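PDB 4KVF: rhamnose ABC transporter, periplasmic rhamnose-binding protein from Kribbella flavida, which probably binds a sugar, presumably rhamnose, outside the cell membrane and hands it to an ABC importer. Local coordinates for residues A175-Q178 / N179-E183. Numbering follows the deposited sequence.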
loop_
_atom_site.group_PDB
_atom_site.type_symbol
_atom_site.label_atom_id
_atom_site.label_comp_id
_atom_site.label_asym_id
_atom_site.label_seq_id
_atom_site.Cartn_x
_atom_site.Cartn_y
_atom_site.Cartn_z
ATOM N N ALA A 175 6.604 -6.739 -13.838
ATOM C CA ALA A 175 6.117 -5.915 -12.738
ATOM C C ALA A 175 6.739 -6.338 -11.410
ATOM O O ALA A 175 6.496 -7.444 -10.926
ATOM C CB ALA A 175 4.589 -5.982 -12.660
ATOM N N THR A 176 7.529 -5.445 -10.823
ATOM C CA THR A 176 8.291 -5.752 -9.625
ATOM C C THR A 176 7.402 -6.147 -8.448
ATOM O O THR A 176 7.637 -7.173 -7.781
ATOM C CB THR A 176 9.160 -4.551 -9.225
ATOM O OG1 THR A 176 10.039 -4.243 -10.314
ATOM C CG2 THR A 176 9.969 -4.864 -7.964
ATOM N N ASN A 177 6.376 -5.337 -8.191
ATOM C CA ASN A 177 5.494 -5.583 -7.055
ATOM C C ASN A 177 4.693 -6.861 -7.225
ATOM O O ASN A 177 4.676 -7.713 -6.337
ATOM C CB ASN A 177 4.541 -4.406 -6.844
ATOM C CG ASN A 177 5.250 -3.167 -6.328
ATOM O OD1 ASN A 177 6.334 -3.251 -5.728
ATOM N ND2 ASN A 177 4.639 -2.004 -6.553
ATOM N N GLN A 178 4.042 -7.017 -8.374
ATOM C CA GLN A 178 3.233 -8.213 -8.580
ATOM C C GLN A 178 4.102 -9.460 -8.545
ATOM O O GLN A 178 3.701 -10.492 -8.010
ATOM C CB GLN A 178 2.445 -8.135 -9.889
ATOM C CG GLN A 178 1.155 -7.313 -9.802
ATOM C CD GLN A 178 1.402 -5.818 -9.778
ATOM O OE1 GLN A 178 2.508 -5.360 -10.071
ATOM N NE2 GLN A 178 0.362 -5.040 -9.449
ATOM N N ASN A 179 5.307 -9.372 -9.101
ATOM C CA ASN A 179 6.172 -10.547 -9.108
ATOM C C ASN A 179 6.589 -10.942 -7.702
ATOM O O ASN A 179 6.732 -12.136 -7.406
ATOM C CB ASN A 179 7.385 -10.359 -10.027
ATOM C CG ASN A 179 7.004 -10.430 -11.490
ATOM O OD1 ASN A 179 5.920 -10.916 -11.830
ATOM N ND2 ASN A 179 7.887 -9.948 -12.364
ATOM N N SER A 180 6.752 -9.948 -6.834
ATOM C CA SER A 180 7.071 -10.217 -5.433
ATOM C C SER A 180 5.899 -10.913 -4.773
ATOM O O SER A 180 6.063 -11.941 -4.109
ATOM C CB SER A 180 7.355 -8.919 -4.669
ATOM O OG SER A 180 8.621 -8.394 -5.009
ATOM N N TRP A 181 4.712 -10.349 -4.957
ATOM C CA TRP A 181 3.513 -10.901 -4.328
ATOM C C TRP A 181 3.242 -12.325 -4.806
ATOM O O TRP A 181 2.849 -13.192 -4.021
ATOM C CB TRP A 181 2.308 -9.999 -4.575
ATOM C CG TRP A 181 2.495 -8.618 -4.016
ATOM C CD1 TRP A 181 3.197 -8.278 -2.889
ATOM C CD2 TRP A 181 1.998 -7.395 -4.564
ATOM N NE1 TRP A 181 3.162 -6.913 -2.706
ATOM C CE2 TRP A 181 2.425 -6.347 -3.721
ATOM C CE3 TRP A 181 1.225 -7.076 -5.692
ATOM C CZ2 TRP A 181 2.114 -5.015 -3.961
ATOM C CZ3 TRP A 181 0.912 -5.760 -5.926
ATOM C CH2 TRP A 181 1.354 -4.741 -5.064
ATOM N N ILE A 182 3.465 -12.570 -6.093
ATOM C CA ILE A 182 3.249 -13.903 -6.652
ATOM C C ILE A 182 4.237 -14.895 -6.047
ATOM O O ILE A 182 3.879 -16.030 -5.713
ATOM C CB ILE A 182 3.341 -13.867 -8.196
ATOM C CG1 ILE A 182 2.116 -13.137 -8.766
ATOM C CG2 ILE A 182 3.470 -15.272 -8.780
ATOM C CD1 ILE A 182 2.260 -12.749 -10.244
ATOM N N GLU A 183 5.484 -14.465 -5.865
ATOM C CA GLU A 183 6.469 -15.352 -5.256
ATOM C C GLU A 183 6.045 -15.726 -3.837
ATOM O O GLU A 183 6.160 -16.878 -3.435
ATOM C CB GLU A 183 7.876 -14.740 -5.271
ATOM C CG GLU A 183 8.940 -15.657 -4.664
ATOM C CD GLU A 183 9.176 -16.933 -5.473
ATOM O OE1 GLU A 183 9.013 -16.906 -6.715
ATOM O OE2 GLU A 183 9.531 -17.966 -4.861
#
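Trp181 lays its indole back along the first turn of helix 176-189, over the residue four positions earlier. The aromatic evidence is a CH-pi contact: Asn177 CB stands 3.9 Å from the centroid of the six-membered ring and 20° off the ring normal, hence over the face. Asn177 O sits above the ring plane as well, displaced toward the rim and 3.2 Å from Trp181 CD2. With CG of Trp181 anti to its own carbonyl carbon, the ring is directed toward the N-terminal end of the helix. Gln178 runs alongside it, its chain bent at chi2, bringing NE2 within 3.6 Å of Trp181 CZ3; amide and ring planes are 72° apart, so this is no amide stack. NE2 of Gln178 donates to Pro232 O, outside this turn.

The hydrogen bonding is that of an alpha-helix starting after Ala175, the N-cap residue. Asn179 N reaches Ala175 O at 2.9 Å, Ser180 N bonds to Thr176 O, and the straightest of the four, Trp181 N to Asn177 O, has an N-H...O angle of 167°. Ile182 N closes on Gln178 O at 2.8 Å. Asn179 ND2, although near Ala175 O, donates instead to Pro173 O in the preceding loop.

Side-chain packing ties this turn to its beta-alpha-beta unit, where Ile182 rests on Val168 and Ser170 of strand 164-170; outside that unit, Trp181 touches Ile148 of the preceding helix 145-159. Replacing Trp181 with an alanine removes the indole and is likely to leave Asn177 CB without its aromatic cover and a gap beside Gln178 and Ile148. The chemistry thus implies a division of labour: main-chain bonds build the turn, the indole covers its flank, and two side-chain amides moor it to neighbouring loop carbonyls.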